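Local coordinates for uncharacterized protein MG376 homolog (Mycoplasma pneumoniae, PDB 2HQL) that binds single-stranded DNA, as a small OB-fold protein built of two copies of the same chain, at residues Phe12-Ile17 with Tyr67-Ile72; Val31-Met36 with Tyr48-Asn53; Glu73-Thr78 with Glu92-Phe97. All blocks are in the same frame, centred on the assembly; numbering follows the deposited sequence.

Interaction 1: residues Phe12-Ile17 with Tyr67-Ile72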
loop_
_atom_site.group_PDB
_atom_site.type_symbol
_atom_site.label_atom_id
_atom_site.label_comp_id
_atom_site.label_asym_id
_atom_site.label_seq_id
_atom_site.Cartn_x
_atom_site.Cartn_y
_atom_site.Cartn_z
ATOM N N PHE A 12 6.098 -1.911 4.765
ATOM C CA PHE A 12 7.467 -1.470 5.021
ATOM C C PHE A 12 7.897 -0.792 3.727
ATOM O O PHE A 12 7.848 -1.392 2.649
ATOM C CB PHE A 12 8.366 -2.660 5.328
ATOM C CG PHE A 12 7.996 -3.366 6.586
ATOM C CD1 PHE A 12 8.674 -3.099 7.768
ATOM C CD2 PHE A 12 6.945 -4.279 6.600
ATOM C CE1 PHE A 12 8.314 -3.724 8.945
ATOM C CE2 PHE A 12 6.570 -4.914 7.780
ATOM C CZ PHE A 12 7.258 -4.636 8.956
ATOM N N LEU A 13 8.321 0.457 3.823
ATOM C CA LEU A 13 8.674 1.181 2.620
ATOM C C LEU A 13 9.716 2.247 2.872
ATOM O O LEU A 13 9.848 2.740 3.983
ATOM C CB LEU A 13 7.410 1.831 2.064
ATOM C CG LEU A 13 7.361 2.487 0.690
ATOM C CD1 LEU A 13 7.497 1.439 -0.411
ATOM C CD2 LEU A 13 6.030 3.214 0.580
ATOM N N GLU A 14 10.436 2.612 1.817
ATOM C CA GLU A 14 11.475 3.631 1.884
ATOM C C GLU A 14 11.509 4.459 0.605
ATOM O O GLU A 14 11.301 3.942 -0.485
ATOM C CB GLU A 14 12.845 2.982 2.082
ATOM C CG GLU A 14 13.978 3.877 1.612
ATOM C CD GLU A 14 15.326 3.201 1.622
ATOM O OE1 GLU A 14 15.385 1.958 1.490
ATOM O OE2 GLU A 14 16.334 3.927 1.742
ATOM N N GLY A 15 11.782 5.747 0.741
ATOM C CA GLY A 15 11.867 6.599 -0.427
ATOM C C GLY A 15 12.458 7.942 -0.071
ATOM O O GLY A 15 12.841 8.179 1.075
ATOM N N GLU A 16 12.530 8.827 -1.059
ATOM C CA GLU A 16 13.066 10.165 -0.858
ATOM C C GLU A 16 11.937 11.156 -0.590
ATOM O O GLU A 16 10.988 11.248 -1.362
ATOM C CB GLU A 16 13.870 10.595 -2.099
ATOM C CG GLU A 16 14.038 12.116 -2.297
ATOM C CD GLU A 16 15.325 12.685 -1.720
ATOM O OE1 GLU A 16 16.413 12.313 -2.204
ATOM O OE2 GLU A 16 15.248 13.515 -0.786
ATOM N N ILE A 17 12.045 11.890 0.513
ATOM C CA ILE A 17 11.052 12.892 0.883
ATOM C C ILE A 17 10.960 13.944 -0.226
ATOM O O ILE A 17 11.961 14.583 -0.579
ATOM C CB ILE A 17 11.450 13.580 2.206
ATOM C CG1 ILE A 17 11.710 12.508 3.274
ATOM C CG2 ILE A 17 10.366 14.566 2.630
ATOM C CD1 ILE A 17 12.187 13.038 4.622
ATOM N N TYR A 67 16.905 14.574 7.138
ATOM C CA TYR A 67 17.260 13.554 6.149
ATOM C C TYR A 67 16.479 13.726 4.853
ATOM O O TYR A 67 15.433 14.366 4.837
ATOM C CB TYR A 67 16.960 12.164 6.693
ATOM C CG TYR A 67 17.613 11.842 8.013
ATOM C CD1 TYR A 67 18.989 11.674 8.114
ATOM C CD2 TYR A 67 16.839 11.634 9.155
ATOM C CE1 TYR A 67 19.574 11.297 9.311
ATOM C CE2 TYR A 67 17.419 11.253 10.357
ATOM C CZ TYR A 67 18.781 11.084 10.423
ATOM O OH TYR A 67 19.353 10.667 11.599
ATOM N N LYS A 68 16.988 13.141 3.773
ATOM C CA LYS A 68 16.332 13.212 2.469
ATOM C C LYS A 68 15.469 11.971 2.249
ATOM O O LYS A 68 14.355 12.064 1.722
ATOM C CB LYS A 68 17.367 13.321 1.346
ATOM C CG LYS A 68 18.232 14.561 1.413
ATOM C CD LYS A 68 19.131 14.675 0.183
ATOM C CE LYS A 68 20.070 15.886 0.287
ATOM N NZ LYS A 68 20.876 16.150 -0.955
ATOM N N THR A 69 15.987 10.812 2.647
ATOM C CA THR A 69 15.243 9.567 2.501
ATOM C C THR A 69 14.671 9.201 3.859
ATOM O O THR A 69 15.047 9.785 4.876
ATOM C CB THR A 69 16.131 8.380 2.031
ATOM O OG1 THR A 69 16.881 7.872 3.140
ATOM C CG2 THR A 69 17.084 8.816 0.932
ATOM N N ILE A 70 13.753 8.244 3.867
ATOM C CA ILE A 70 13.151 7.782 5.103
ATOM C C ILE A 70 12.582 6.395 4.854
ATOM O O ILE A 70 12.084 6.114 3.764
ATOM C CB ILE A 70 12.014 8.720 5.587
ATOM C CG1 ILE A 70 11.507 8.239 6.959
ATOM C CG2 ILE A 70 10.875 8.743 4.554
ATOM C CD1 ILE A 70 10.521 9.154 7.644
ATOM N N SER A 71 12.689 5.528 5.861
ATOM C CA SER A 71 12.174 4.160 5.787
ATOM C C SER A 71 11.207 4.034 6.936
ATOM O O SER A 71 11.471 4.562 8.007
ATOM C CB SER A 71 13.296 3.129 5.978
ATOM O OG SER A 71 14.322 3.289 5.013
ATOM N N ILE A 72 10.092 3.340 6.733
ATOM C CA ILE A 72 9.120 3.180 7.812
ATOM C C ILE A 72 8.439 1.819 7.831
ATOM O O ILE A 72 8.688 0.953 6.989
ATOM C CB ILE A 72 7.956 4.225 7.725
ATOM C CG1 ILE A 72 7.170 4.015 6.421
ATOM C CG2 ILE A 72 8.489 5.659 7.821
ATOM C CD1 ILE A 72 5.788 4.634 6.432
#
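Ser71 sets its hydroxyl against the aliphatic root of Glu14, OG lying 3.3 Å from Glu14 CB, where the two residues form a non-hydrogen-bonded antiparallel pair. With OG anti to the carbonyl carbon (chi1 -58°), the serine oxygen lies alongside the Glu14 chain, which runs past it fully extended. Past this pair, Glu16 lies beside Lys68, the two side chains pointing the same way. A bend at chi2 (94°) brings Glu16 OE2 to 3.0 Å from Lys68 CB, but the charged ends do not meet: Glu16 OE1 and Lys68 NZ are 6.0 Å apart. Ile17 CG1 comes to 4.1 Å from Ile70 CG2, which lies on the face of Leu13 and Ile72. Backbone bonds carry the rest. Leu13 exchanges two bonds with Ile72, and Gly15 two with Ile70, while Ile17 N reaches Lys68 O at 2.6 Å, almost straight on to the carbonyl. One bond differs, since Leu13 N stands well above the carbonyl plane of Ile72. Beneath Ile70 and Ile17 lies helix 54-64, while Phe12 and Leu13 pair with a strand of the second subunit. The join between strands 9-22 and 69-81 therefore rests chiefly on main-chain hydrogen bonds, with little apolar contact of its own.

Interaction 2: residues Val31-Met36 with Tyr48-Asn53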
loop_
_atom_site.group_PDB
_atom_site.type_symbol
_atom_site.label_atom_id
_atom_site.label_comp_id
_atom_site.label_asym_id
_atom_site.label_seq_id
_atom_site.Cartn_x
_atom_site.Cartn_y
_atom_site.Cartn_z
ATOM N N VAL A 31 3.671 13.598 4.580
ATOM C CA VAL A 31 4.882 13.586 3.782
ATOM C C VAL A 31 4.637 12.803 2.483
ATOM O O VAL A 31 3.870 11.840 2.452
ATOM C CB VAL A 31 6.058 12.946 4.583
ATOM C CG1 VAL A 31 7.311 12.823 3.696
ATOM C CG2 VAL A 31 6.359 13.795 5.820
ATOM N N THR A 32 5.264 13.251 1.401
ATOM C CA THR A 32 5.142 12.577 0.121
ATOM C C THR A 32 6.517 12.079 -0.286
ATOM O O THR A 32 7.470 12.857 -0.416
ATOM C CB THR A 32 4.578 13.494 -0.953
ATOM O OG1 THR A 32 3.203 13.761 -0.655
ATOM C CG2 THR A 32 4.661 12.823 -2.320
ATOM N N ILE A 33 6.583 10.764 -0.485
ATOM C CA ILE A 33 7.803 10.037 -0.813
ATOM C C ILE A 33 7.867 9.543 -2.261
ATOM O O ILE A 33 6.851 9.238 -2.876
ATOM C CB ILE A 33 7.931 8.804 0.123
ATOM C CG1 ILE A 33 7.747 9.221 1.581
ATOM C CG2 ILE A 33 9.249 8.139 -0.057
ATOM C CD1 ILE A 33 8.706 10.266 2.077
ATOM N N LYS A 34 9.085 9.457 -2.783
ATOM C CA LYS A 34 9.345 8.971 -4.134
ATOM C C LYS A 34 10.200 7.711 -4.033
ATOM O O LYS A 34 11.165 7.662 -3.267
ATOM C CB LYS A 34 10.124 10.010 -4.948
ATOM C CG LYS A 34 10.707 9.452 -6.256
ATOM C CD LYS A 34 11.660 10.425 -6.970
ATOM C CE LYS A 34 12.969 10.634 -6.201
ATOM N NZ LYS A 34 13.911 11.563 -6.915
ATOM N N GLN A 35 9.842 6.688 -4.796
ATOM C CA GLN A 35 10.613 5.451 -4.817
ATOM C C GLN A 35 10.888 5.192 -6.285
ATOM O O GLN A 35 9.973 5.288 -7.093
ATOM C CB GLN A 35 9.813 4.281 -4.227
ATOM C CG GLN A 35 10.651 3.021 -4.034
ATOM C CD GLN A 35 9.927 1.908 -3.304
ATOM O OE1 GLN A 35 9.145 1.153 -3.895
ATOM N NE2 GLN A 35 10.179 1.803 -2.003
ATOM N N MET A 36 12.132 4.875 -6.639
ATOM C CA MET A 36 12.464 4.617 -8.043
ATOM C C MET A 36 11.810 3.350 -8.595
ATOM O O MET A 36 11.695 2.333 -7.912
ATOM C CB MET A 36 13.982 4.562 -8.231
ATOM C CG MET A 36 14.695 5.846 -7.786
ATOM S SD MET A 36 13.862 7.360 -8.364
ATOM C CE MET A 36 14.133 7.268 -10.140
ATOM N N TYR A 48 4.326 8.120 -3.155
ATOM C CA TYR A 48 3.467 7.635 -2.090
ATOM C C TYR A 48 3.249 8.746 -1.090
ATOM O O TYR A 48 4.089 9.636 -0.950
ATOM C CB TYR A 48 4.136 6.454 -1.400
ATOM C CG TYR A 48 4.413 5.302 -2.335
ATOM C CD1 TYR A 48 3.380 4.474 -2.770
ATOM C CD2 TYR A 48 5.703 5.046 -2.800
ATOM C CE1 TYR A 48 3.624 3.424 -3.638
ATOM C CE2 TYR A 48 5.958 3.992 -3.674
ATOM C CZ TYR A 48 4.914 3.191 -4.083
ATOM O OH TYR A 48 5.140 2.144 -4.935
ATOM N N VAL A 49 2.110 8.702 -0.409
ATOM C CA VAL A 49 1.801 9.697 0.598
ATOM C C VAL A 49 1.727 8.967 1.923
ATOM O O VAL A 49 1.003 7.992 2.071
ATOM C CB VAL A 49 0.460 10.401 0.330
ATOM C CG1 VAL A 49 0.170 11.391 1.438
ATOM C CG2 VAL A 49 0.498 11.108 -1.011
ATOM N N ILE A 50 2.507 9.437 2.880
ATOM C CA ILE A 50 2.538 8.834 4.196
ATOM C C ILE A 50 2.201 9.922 5.205
ATOM O O ILE A 50 2.294 11.109 4.895
ATOM C CB ILE A 50 3.940 8.249 4.489
ATOM C CG1 ILE A 50 4.996 9.355 4.459
ATOM C CG2 ILE A 50 4.301 7.213 3.431
ATOM C CD1 ILE A 50 6.368 8.887 4.878
ATOM N N TYR A 51 1.784 9.524 6.403
ATOM C CA TYR A 51 1.461 10.504 7.438
ATOM C C TYR A 51 1.696 9.934 8.825
ATOM O O TYR A 51 2.002 8.754 8.967
ATOM C CB TYR A 51 0.005 10.990 7.334
ATOM C CG TYR A 51 -1.053 9.957 7.653
ATOM C CD1 TYR A 51 -1.554 9.115 6.659
ATOM C CD2 TYR A 51 -1.557 9.821 8.947
ATOM C CE1 TYR A 51 -2.539 8.159 6.948
ATOM C CE2 TYR A 51 -2.540 8.867 9.249
ATOM C CZ TYR A 51 -3.024 8.039 8.241
ATOM O OH TYR A 51 -3.983 7.091 8.521
ATOM N N ALA A 52 1.558 10.790 9.837
ATOM C CA ALA A 52 1.737 10.398 11.229
ATOM C C ALA A 52 0.972 11.346 12.145
ATOM O O ALA A 52 0.704 12.493 11.794
ATOM C CB ALA A 52 3.212 10.408 11.589
ATOM N N ASN A 53 0.622 10.848 13.324
ATOM C CA ASN A 53 -0.110 11.625 14.316
ATOM C C ASN A 53 0.665 11.721 15.635
ATOM O O ASN A 53 1.665 11.022 15.829
ATOM C CB ASN A 53 -1.467 10.976 14.571
ATOM C CG ASN A 53 -2.421 11.167 13.422
ATOM O OD1 ASN A 53 -3.052 12.217 13.295
ATOM N ND2 ASN A 53 -2.526 10.162 12.572
#
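Ile33 and Ile50 meet on the face of the hairpin that looks into the protein, where Ile33 CG1 lies 3.6 Å from the terminal methyl CD1 of Ile50. The isoleucines reach this point by different torsions. Ile50 holds CG1 between its backbone N and carbonyl carbon (chi1 61°), a placement that also brings CG1 beside Val31 CB, at 3.7 Å, and near Val31 O. Ile33 instead puts CG1 anti to its carbonyl carbon and bends again at chi2 (-58°), bringing Ile33 CD1 to 3.9 Å from Ile50 CD1. Tyr48 is met at its ring edge, where CE2 lies 3.9 Å from Gln35 CB, close to the ring plane. Beyond that CB the Gln35 chain runs out straight to an amide whose NE2 bonds Glu14 O and whose OE1 bonds Asn9 of the second subunit. On the outer face Thr32 OG1 touches Val49 CG2 at 3.8 Å, the two short side chains crossing at a slant.

Four main-chain bonds frame these contacts: Val31 and Ile50 exchange two, as do Ile33 and Tyr48, with Tyr48 N at 2.8 Å from Ile33 O. The strand segments run antiparallel but are swung to 140°, which speaks of strong twist. Leu60 and Thr64 of helix 54-64 pack on Val31, and Ile91 and Ile93 on Ile50. A strongly twisted hairpin of strands 28-39 and 42-53, its inner side facing a helix that follows the third strand, is characteristic of the OB fold.

Interaction 3: residues Glu73-Thr78 with Glu92-Phe97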
loop_
_atom_site.group_PDB
_atom_site.type_symbol
_atom_site.label_atom_id
_atom_site.label_comp_id
_atom_site.label_asym_id
_atom_site.label_seq_id
_atom_site.Cartn_x
_atom_site.Cartn_y
_atom_site.Cartn_z
ATOM N N GLU A 73 7.573 1.665 8.829
ATOM C CA GLU A 73 6.722 0.498 9.000
ATOM C C GLU A 73 5.363 1.177 9.143
ATOM O O GLU A 73 5.219 2.115 9.921
ATOM C CB GLU A 73 7.056 -0.267 10.277
ATOM C CG GLU A 73 6.469 -1.677 10.296
ATOM C CD GLU A 73 5.300 -1.847 11.246
ATOM O OE1 GLU A 73 5.494 -1.570 12.447
ATOM O OE2 GLU A 73 4.198 -2.264 10.803
ATOM N N GLY A 74 4.366 0.742 8.391
ATOM C CA GLY A 74 3.086 1.405 8.517
ATOM C C GLY A 74 1.903 0.545 8.166
ATOM O O GLY A 74 2.036 -0.659 7.930
ATOM N N ILE A 75 0.739 1.181 8.123
ATOM C CA ILE A 75 -0.511 0.500 7.817
ATOM C C ILE A 75 -1.147 1.129 6.576
ATOM O O ILE A 75 -1.375 2.337 6.515
ATOM C CB ILE A 75 -1.473 0.603 9.017
ATOM C CG1 ILE A 75 -0.736 0.213 10.304
ATOM C CG2 ILE A 75 -2.634 -0.319 8.831
ATOM C CD1 ILE A 75 -1.549 0.407 11.575
ATOM N N LEU A 76 -1.430 0.306 5.579
ATOM C CA LEU A 76 -2.029 0.813 4.354
ATOM C C LEU A 76 -3.506 1.195 4.530
ATOM O O LEU A 76 -4.344 0.355 4.870
ATOM C CB LEU A 76 -1.868 -0.224 3.244
ATOM C CG LEU A 76 -1.917 0.301 1.811
ATOM C CD1 LEU A 76 -0.893 1.409 1.618
ATOM C CD2 LEU A 76 -1.641 -0.835 0.863
ATOM N N ARG A 77 -3.802 2.480 4.304
ATOM C CA ARG A 77 -5.151 3.050 4.410
ATOM C C ARG A 77 -5.566 3.644 3.068
ATOM O O ARG A 77 -4.772 3.712 2.141
ATOM C CB ARG A 77 -5.180 4.185 5.447
ATOM C CG ARG A 77 -4.586 3.851 6.793
ATOM C CD ARG A 77 -5.312 2.685 7.421
ATOM N NE ARG A 77 -5.074 2.613 8.857
ATOM C CZ ARG A 77 -5.567 1.664 9.641
ATOM N NH1 ARG A 77 -6.316 0.708 9.124
ATOM N NH2 ARG A 77 -5.324 1.682 10.942
ATOM N N THR A 78 -6.817 4.084 2.981
ATOM C CA THR A 78 -7.332 4.705 1.777
ATOM C C THR A 78 -8.446 5.672 2.150
ATOM O O THR A 78 -8.988 5.609 3.252
ATOM C CB THR A 78 -7.955 3.679 0.788
ATOM O OG1 THR A 78 -9.141 3.126 1.368
ATOM C CG2 THR A 78 -6.975 2.566 0.448
ATOM N N GLU A 92 -0.317 4.992 6.988
ATOM C CA GLU A 92 -0.330 5.471 8.362
ATOM C C GLU A 92 0.955 4.972 9.011
ATOM O O GLU A 92 1.115 3.779 9.268
ATOM C CB GLU A 92 -1.533 4.896 9.103
ATOM C CG GLU A 92 -1.754 5.496 10.474
ATOM C CD GLU A 92 -2.791 4.742 11.250
ATOM O OE1 GLU A 92 -3.608 4.065 10.597
ATOM O OE2 GLU A 92 -2.800 4.827 12.496
ATOM N N ILE A 93 1.874 5.887 9.268
ATOM C CA ILE A 93 3.148 5.530 9.864
ATOM C C ILE A 93 3.014 4.995 11.284
ATOM O O ILE A 93 2.349 5.595 12.131
ATOM C CB ILE A 93 4.104 6.744 9.841
ATOM C CG1 ILE A 93 4.466 7.078 8.385
ATOM C CG2 ILE A 93 5.334 6.472 10.708
ATOM C CD1 ILE A 93 5.186 8.392 8.218
ATOM N N VAL A 94 3.642 3.850 11.530
ATOM C CA VAL A 94 3.630 3.216 12.840
ATOM C C VAL A 94 5.024 3.351 13.414
ATOM O O VAL A 94 5.200 3.573 14.610
ATOM C CB VAL A 94 3.280 1.705 12.747
ATOM C CG1 VAL A 94 3.642 1.010 14.040
ATOM C CG2 VAL A 94 1.790 1.518 12.476
ATOM N N LYS A 95 6.022 3.244 12.547
ATOM C CA LYS A 95 7.396 3.332 12.998
ATOM C C LYS A 95 8.376 3.914 11.969
ATOM O O LYS A 95 8.317 3.609 10.775
ATOM C CB LYS A 95 7.847 1.935 13.430
ATOM C CG LYS A 95 9.143 1.908 14.200
ATOM C CD LYS A 95 9.427 0.531 14.761
ATOM C CE LYS A 95 10.713 0.541 15.552
ATOM N NZ LYS A 95 11.851 0.985 14.698
ATOM N N ILE A 96 9.273 4.770 12.447
ATOM C CA ILE A 96 10.289 5.371 11.596
ATOM C C ILE A 96 11.610 4.714 11.952
ATOM O O ILE A 96 11.921 4.522 13.131
ATOM C CB ILE A 96 10.434 6.888 11.832
ATOM C CG1 ILE A 96 9.127 7.601 11.485
ATOM C CG2 ILE A 96 11.568 7.436 10.975
ATOM C CD1 ILE A 96 9.193 9.097 11.678
ATOM N N PHE A 97 12.390 4.366 10.938
ATOM C CA PHE A 97 13.672 3.719 11.179
ATOM C C PHE A 97 14.857 4.678 11.048
ATOM O O PHE A 97 14.744 5.768 10.470
ATOM C CB PHE A 97 13.855 2.545 10.209
ATOM C CG PHE A 97 12.781 1.484 10.315
ATOM C CD1 PHE A 97 12.648 0.717 11.474
ATOM C CD2 PHE A 97 11.917 1.239 9.246
ATOM C CE1 PHE A 97 11.677 -0.275 11.567
ATOM C CE2 PHE A 97 10.940 0.244 9.333
ATOM C CZ PHE A 97 10.821 -0.514 10.496
#
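Val94 lays its CG2 methyl against Ile75, 3.6 Å from CG1, while its CG1 points to the other neighbour and comes equally near Glu73 OE1, so one methyl serves each neighbour. The Glu73 side chain leaves with CG opposite the backbone N (chi1 -164°), bends at chi2 and runs beside Val94 in the same direction. Its CB is covered by Phe97, whose CZ approaches to 3.8 Å, and by Lys95 CB. These neighbours crowd together because Val94 and Lys95 both face Glu73: Glu73 O takes hydrogen bonds from Val94 N at 2.8 Å and Lys95 N at 3.0 Å. This is a classic beta bulge in the hairpin of strands 69-81 and 86-96, the last two strands of the OB-fold sheet, and it shifts the register by one residue before Gly74 pairs with Ile93. Beyond it, Ile75 and Glu92 exchange two backbone bonds.

Further on, Arg77 forms a side-on salt bridge with Glu92, NE at 2.7 Å and NH2 at 3.0 Å from the single oxygen OE1. That oxygen lies in the guanidinium plane, and the guanidinium and carboxylate planes are 22° apart, nearly coplanar. Ile75 CG2 covers one face of the guanidinium, over its centre, so hydrocarbon and carboxylate together would restrain its rotation. Tyr51 packs on both Arg77 and Glu92, and Phe39 of the second subunit touches Arg77.

How the interactions relate
From the N terminus, strand 9-22 supplies 12-17 first, but its partner 67-72 comes only after two more strands and helix 54-64, so interaction 1 closes a long loop. Nested within that loop is interaction 2, the short hairpin closure of 31-36 on 48-53. Interaction 3 follows in series, pairing 73-78 with 92-97 where strand 69-81 runs on from interaction 1. All three belong to the five-stranded sheet of the OB fold, whose first and last strands also pair. Glu16 N to Lys34 O joins interactions 1 and 2, Tyr51 O to Ile93 N joins 2 and 3, and Ser71 O to Phe97 N joins 1 and 3. The second subunit touches each of them.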